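Local coordinates for protein COG3291: FOG: PKD repeat (Clostridium thermocellum, PDB 1WMX) that is the family 30 carbohydrate-binding module of a larger, probably cellulose-degrading enzyme, and serves as its sugar-binding domain, at residues 99-111 against 149-163. Residues are numbered along the deposited sequence; the frame is centred on the assembly and turned at random.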
loop_
_atom_site.group_PDB
_atom_site.type_symbol
_atom_site.label_atom_id
_atom_site.label_comp_id
_atom_site.label_asym_id
_atom_site.label_seq_id
_atom_site.Cartn_x
_atom_site.Cartn_y
_atom_site.Cartn_z
ATOM N N ASP B 99 16.305 -11.235 -2.510
ATOM C CA ASP B 99 15.322 -10.930 -1.464
ATOM C C ASP B 99 14.390 -9.808 -1.929
ATOM O O ASP B 99 14.781 -8.930 -2.700
ATOM C CB ASP B 99 16.042 -10.512 -0.185
ATOM C CG ASP B 99 15.108 -10.435 1.004
ATOM O OD1 ASP B 99 14.265 -11.372 1.199
ATOM O OD2 ASP B 99 15.174 -9.436 1.789
ATOM N N PHE B 100 13.158 -9.866 -1.445
ATOM C CA PHE B 100 12.134 -8.869 -1.798
ATOM C C PHE B 100 10.922 -9.024 -0.875
ATOM O O PHE B 100 10.825 -9.974 -0.096
ATOM C CB PHE B 100 11.710 -9.061 -3.263
ATOM C CG PHE B 100 11.356 -10.501 -3.606
ATOM C CD1 PHE B 100 10.106 -11.012 -3.259
ATOM C CD2 PHE B 100 12.279 -11.317 -4.264
ATOM C CE1 PHE B 100 9.777 -12.337 -3.560
ATOM C CE2 PHE B 100 11.955 -12.647 -4.567
ATOM C CZ PHE B 100 10.702 -13.157 -4.212
ATOM N N VAL B 101 10.005 -8.078 -0.968
ATOM C CA VAL B 101 8.799 -8.099 -0.131
ATOM C C VAL B 101 7.739 -9.019 -0.728
ATOM O O VAL B 101 7.543 -9.069 -1.940
ATOM C CB VAL B 101 8.213 -6.708 -0.007
ATOM C CG1 VAL B 101 6.988 -6.705 0.913
ATOM C CG2 VAL B 101 9.236 -5.724 0.552
ATOM N N ILE B 102 7.062 -9.740 0.143
ATOM C CA ILE B 102 6.002 -10.666 -0.272
ATOM C C ILE B 102 4.867 -10.600 0.745
ATOM O O ILE B 102 5.105 -10.548 1.956
ATOM C CB ILE B 102 6.555 -12.099 -0.353
ATOM C CG1 ILE B 102 5.469 -13.091 -0.807
ATOM C CG2 ILE B 102 7.099 -12.577 0.996
ATOM C CD1 ILE B 102 6.008 -14.466 -1.205
ATOM N N GLY B 103 3.637 -10.595 0.249
ATOM C CA GLY B 103 2.463 -10.526 1.138
ATOM C C GLY B 103 1.150 -10.604 0.358
ATOM O O GLY B 103 1.104 -11.110 -0.763
ATOM N N PHE B 104 0.094 -10.091 0.988
ATOM C CA PHE B 104 -1.258 -10.076 0.394
ATOM C C PHE B 104 -1.893 -8.688 0.536
ATOM O O PHE B 104 -1.478 -7.873 1.359
ATOM C CB PHE B 104 -2.157 -11.098 1.093
ATOM C CG PHE B 104 -1.733 -12.532 0.833
ATOM C CD1 PHE B 104 -2.220 -13.216 -0.285
ATOM C CD2 PHE B 104 -0.853 -13.166 1.708
ATOM C CE1 PHE B 104 -1.819 -14.535 -0.528
ATOM C CE2 PHE B 104 -0.450 -14.480 1.466
ATOM C CZ PHE B 104 -0.933 -15.167 0.347
ATOM N N ARG B 105 -2.896 -8.459 -0.282
ATOM C CA ARG B 105 -3.644 -7.192 -0.313
ATOM C C ARG B 105 -5.114 -7.540 -0.335
ATOM O O ARG B 105 -5.521 -8.523 -0.960
ATOM C CB ARG B 105 -3.222 -6.475 -1.568
ATOM C CG ARG B 105 -3.751 -5.087 -1.868
ATOM C CD ARG B 105 -3.214 -4.840 -3.245
ATOM N NE ARG B 105 -3.093 -3.506 -3.770
ATOM C CZ ARG B 105 -1.976 -2.774 -3.787
ATOM N NH1 ARG B 105 -0.837 -3.186 -3.198
ATOM N NH2 ARG B 105 -1.904 -1.632 -4.458
ATOM N N ASP B 106 -5.891 -6.744 0.352
ATOM C CA ASP B 106 -7.335 -6.953 0.412
ATOM C C ASP B 106 -8.028 -5.767 -0.233
ATOM O O ASP B 106 -7.376 -4.859 -0.752
ATOM C CB ASP B 106 -7.791 -7.090 1.868
ATOM C CG ASP B 106 -7.860 -5.760 2.607
ATOM O OD1 ASP B 106 -8.237 -5.741 3.822
ATOM O OD2 ASP B 106 -7.543 -4.679 2.010
ATOM N N LYS B 107 -9.337 -5.803 -0.193
ATOM C CA LYS B 107 -10.170 -4.731 -0.733
ATOM C C LYS B 107 -11.471 -4.713 0.052
ATOM O O LYS B 107 -12.224 -5.686 0.049
ATOM C CB LYS B 107 -10.451 -4.957 -2.223
ATOM C CG LYS B 107 -11.266 -3.822 -2.854
ATOM C CD LYS B 107 -11.360 -3.930 -4.373
ATOM C CE LYS B 107 -12.102 -5.183 -4.823
ATOM N NZ LYS B 107 -12.304 -5.243 -6.281
ATOM N N VAL B 108 -11.696 -3.601 0.723
ATOM C CA VAL B 108 -12.901 -3.389 1.540
ATOM C C VAL B 108 -13.449 -2.005 1.230
ATOM O O VAL B 108 -12.954 -0.998 1.734
ATOM C CB VAL B 108 -12.552 -3.489 3.022
ATOM C CG1 VAL B 108 -13.771 -3.221 3.906
ATOM C CG2 VAL B 108 -12.010 -4.874 3.380
ATOM N N TYR B 109 -14.469 -1.976 0.403
ATOM C CA TYR B 109 -15.075 -0.716 -0.045
ATOM C C TYR B 109 -15.626 0.150 1.106
ATOM O O TYR B 109 -15.672 1.379 0.996
ATOM C CB TYR B 109 -16.214 -1.000 -1.020
ATOM C CG TYR B 109 -15.719 -1.569 -2.350
ATOM C CD1 TYR B 109 -15.142 -0.730 -3.306
ATOM C CD2 TYR B 109 -15.838 -2.934 -2.620
ATOM C CE1 TYR B 109 -14.687 -1.252 -4.522
ATOM C CE2 TYR B 109 -15.385 -3.458 -3.836
ATOM C CZ TYR B 109 -14.810 -2.616 -4.787
ATOM O OH TYR B 109 -14.371 -3.123 -5.977
ATOM N N GLU B 110 -16.008 -0.475 2.193
ATOM C CA GLU B 110 -16.675 0.246 3.271
ATOM C C GLU B 110 -15.594 0.917 4.192
ATOM O O GLU B 110 -15.860 1.906 4.908
ATOM C CB GLU B 110 -17.508 -0.765 4.084
ATOM C CG GLU B 110 -18.450 -1.718 3.329
ATOM C CD GLU B 110 -18.158 -2.840 2.431
ATOM O OE1 GLU B 110 -19.007 -2.861 1.561
ATOM O OE2 GLU B 110 -17.147 -3.670 2.476
ATOM N N ARG B 111 -14.301 0.540 4.090
ATOM C CA ARG B 111 -13.193 1.153 4.858
ATOM C C ARG B 111 -12.755 2.434 4.125
ATOM O O ARG B 111 -11.780 2.436 3.373
ATOM C CB ARG B 111 -12.046 0.144 4.929
ATOM C CG ARG B 111 -11.144 0.271 6.149
ATOM C CD ARG B 111 -10.163 -0.901 6.218
ATOM N NE ARG B 111 -9.364 -1.031 4.995
ATOM C CZ ARG B 111 -8.965 -2.180 4.461
ATOM N NH1 ARG B 111 -9.283 -3.352 5.035
ATOM N NH2 ARG B 111 -8.237 -2.227 3.344
ATOM N N GLY B 149 -6.258 -3.297 10.438
ATOM C CA GLY B 149 -7.231 -3.126 9.313
ATOM C C GLY B 149 -7.371 -4.267 8.272
ATOM O O GLY B 149 -8.445 -4.473 7.700
ATOM N N PHE B 150 -6.328 -5.006 7.993
ATOM C CA PHE B 150 -6.413 -6.076 6.961
ATOM C C PHE B 150 -7.609 -7.010 7.221
ATOM O O PHE B 150 -7.874 -7.419 8.357
ATOM C CB PHE B 150 -5.140 -6.904 6.948
ATOM C CG PHE B 150 -5.063 -7.857 5.757
ATOM C CD1 PHE B 150 -4.834 -7.358 4.467
ATOM C CD2 PHE B 150 -5.223 -9.228 5.959
ATOM C CE1 PHE B 150 -4.761 -8.238 3.380
ATOM C CE2 PHE B 150 -5.151 -10.107 4.873
ATOM C CZ PHE B 150 -4.920 -9.614 3.584
ATOM N N ASP B 151 -8.335 -7.358 6.127
ATOM C CA ASP B 151 -9.500 -8.231 6.207
ATOM C C ASP B 151 -9.300 -9.505 5.380
ATOM O O ASP B 151 -9.564 -9.528 4.174
ATOM C CB ASP B 151 -10.744 -7.479 5.720
ATOM C CG ASP B 151 -12.000 -8.339 5.745
ATOM O OD1 ASP B 151 -11.923 -9.481 6.243
ATOM O OD2 ASP B 151 -13.064 -7.868 5.271
ATOM N N PRO B 152 -8.830 -10.588 6.024
ATOM C CA PRO B 152 -8.601 -11.856 5.318
ATOM C C PRO B 152 -9.803 -12.456 4.588
ATOM O O PRO B 152 -9.651 -13.390 3.797
ATOM C CB PRO B 152 -8.037 -12.771 6.415
ATOM C CG PRO B 152 -8.559 -12.155 7.689
ATOM C CD PRO B 152 -8.405 -10.689 7.431
ATOM N N SER B 153 -10.993 -11.925 4.830
ATOM C CA SER B 153 -12.171 -12.430 4.140
ATOM C C SER B 153 -12.345 -11.700 2.802
ATOM O O SER B 153 -13.210 -12.061 2.005
ATOM C CB SER B 153 -13.429 -12.217 4.991
ATOM O OG SER B 153 -13.781 -10.837 5.030
ATOM N N SER B 154 -11.531 -10.671 2.562
ATOM C CA SER B 154 -11.628 -9.881 1.325
ATOM C C SER B 154 -10.315 -9.726 0.556
ATOM O O SER B 154 -10.013 -8.642 0.059
ATOM C CB SER B 154 -12.160 -8.485 1.636
ATOM O OG SER B 154 -13.353 -8.541 2.392
ATOM N N VAL B 155 -9.556 -10.808 0.441
ATOM C CA VAL B 155 -8.266 -10.791 -0.238
ATOM C C VAL B 155 -8.364 -10.818 -1.762
ATOM O O VAL B 155 -9.109 -11.628 -2.336
ATOM C CB VAL B 155 -7.400 -11.989 0.215
ATOM C CG1 VAL B 155 -6.044 -11.954 -0.482
ATOM C CG2 VAL B 155 -7.245 -11.973 1.733
ATOM N N THR B 156 -7.597 -9.945 -2.417
ATOM C CA THR B 156 -7.612 -9.906 -3.881
ATOM C C THR B 156 -6.340 -10.411 -4.531
ATOM O O THR B 156 -6.404 -11.126 -5.519
ATOM C CB THR B 156 -7.837 -8.472 -4.447
ATOM O OG1 THR B 156 -6.787 -7.606 -3.992
ATOM C CG2 THR B 156 -9.193 -7.934 -4.033
ATOM N N CYS B 157 -5.174 -10.060 -3.883
ATOM C CA CYS B 157 -3.951 -10.440 -4.576
ATOM C C CYS B 157 -2.834 -10.779 -3.631
ATOM O O CYS B 157 -2.860 -10.484 -2.444
ATOM C CB CYS B 157 -3.365 -9.287 -5.435
ATOM S SG CYS B 157 -4.595 -8.386 -6.489
ATOM N N LEU B 158 -2.028 -11.425 -4.186
ATOM C CA LEU B 158 -0.713 -11.732 -3.658
ATOM C C LEU B 158 0.177 -10.646 -4.178
ATOM O O LEU B 158 -0.093 -10.098 -5.273
ATOM C CB LEU B 158 -0.333 -13.138 -4.125
ATOM C CG LEU B 158 1.162 -13.427 -4.109
ATOM C CD1 LEU B 158 1.752 -13.497 -2.700
ATOM C CD2 LEU B 158 1.503 -14.766 -4.770
ATOM N N VAL B 159 1.201 -10.349 -3.394
ATOM C CA VAL B 159 2.102 -9.254 -3.745
ATOM C C VAL B 159 3.577 -9.620 -3.559
ATOM O O VAL B 159 4.004 -10.085 -2.501
ATOM C CB VAL B 159 1.760 -8.051 -2.863
ATOM C CG1 VAL B 159 2.158 -6.723 -3.496
ATOM C CG2 VAL B 159 0.254 -7.939 -2.567
ATOM N N PHE B 160 4.321 -9.039 -4.587
ATOM C CA PHE B 160 5.789 -9.090 -4.579
ATOM C C PHE B 160 6.149 -7.613 -4.683
ATOM O O PHE B 160 5.476 -6.857 -5.388
ATOM C CB PHE B 160 6.363 -9.825 -5.801
ATOM C CG PHE B 160 6.015 -11.286 -5.858
ATOM C CD1 PHE B 160 5.939 -11.943 -7.084
ATOM C CD2 PHE B 160 5.738 -11.999 -4.693
ATOM C CE1 PHE B 160 5.586 -13.290 -7.153
ATOM C CE2 PHE B 160 5.385 -13.342 -4.752
ATOM C CZ PHE B 160 5.307 -13.992 -5.984
ATOM N N SER B 161 7.208 -7.195 -4.002
ATOM C CA SER B 161 7.573 -5.794 -4.039
ATOM C C SER B 161 9.037 -5.537 -3.687
ATOM O O SER B 161 9.696 -6.348 -3.024
ATOM C CB SER B 161 6.654 -5.018 -3.093
ATOM O OG SER B 161 6.817 -3.631 -3.268
ATOM N N LYS B 162 9.526 -4.386 -4.135
ATOM C CA LYS B 162 10.902 -3.988 -3.910
ATOM C C LYS B 162 11.322 -4.022 -2.455
ATOM O O LYS B 162 10.581 -3.607 -1.565
ATOM C CB LYS B 162 11.136 -2.582 -4.470
ATOM C CG LYS B 162 12.496 -1.986 -4.146
ATOM C CD LYS B 162 12.638 -0.612 -4.770
ATOM C CE LYS B 162 13.951 0.037 -4.397
ATOM N NZ LYS B 162 14.041 0.261 -2.926
ATOM N N ARG B 163 12.531 -4.522 -2.230
ATOM C CA ARG B 163 13.124 -4.598 -0.902
ATOM C C ARG B 163 14.372 -3.711 -1.001
ATOM O O ARG B 163 14.467 -2.670 -0.353
ATOM C CB ARG B 163 13.502 -6.043 -0.598
ATOM C CG ARG B 163 14.449 -6.241 0.563
ATOM C CD ARG B 163 13.836 -5.897 1.902
ATOM N NE ARG B 163 14.505 -6.634 2.970
ATOM C CZ ARG B 163 14.819 -6.125 4.156
ATOM N NH1 ARG B 163 14.526 -4.860 4.437
ATOM N NH2 ARG B 163 15.422 -6.886 5.063
HETATM O O HOH W 1 14.289 -6.356 -3.802
HETATM O O HOH W 2 -7.254 -5.023 -3.943
#
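Asp106 CG lies between the backbone N and the carbonyl carbon (chi1 77°), which brings OD1 to Asp151 N at 2.8 Å. That N-H arrives on the anti side of OD1. Arg111 bends at chi3 (56°) and turns NH1 to OD1 and NH2 to OD2 of the same carboxylate, while its NE bonds Gly114 O. OD1 thus takes two bonds, and Ile117 N adds one to OD2. The Phe150 ring runs alongside Asp106, nearly parallel to the carboxylate, CE1 lying 3.6 Å from Asp106 CB. At the far end, Arg163 NE points in its guanidinium plane to Asp99 OD2, 3.1 Å away, in a salt bridge; Ser124 N holds Asp99 OD1. Between these ends, strands 101-106 and 155-161 pair antiparallel. Gly103 and Val159 exchange two backbone bonds. On the buried side, Ile102 CD1 meets the Phe160 ring at its edge, 3.8 Å from Phe160 CE2. Phe100 turns its edge toward the face of Phe160, with the planes at 60°. Leu158 CD1 sits over one face of the Phe104 ring, toward its rim. Leu87 of strand 86-93, in the other sheet, touches Ile102, Phe104 and Leu158. Arg105 is opposed by two residues, Thr156 and Cys157: Thr156 N bonds Arg105 O at 2.9 Å, while the Cys157 N bond is weak. This is a classic beta bulge in the five-stranded sheet of a two-sheet beta-sandwich, the fold of many carbohydrate-binding modules.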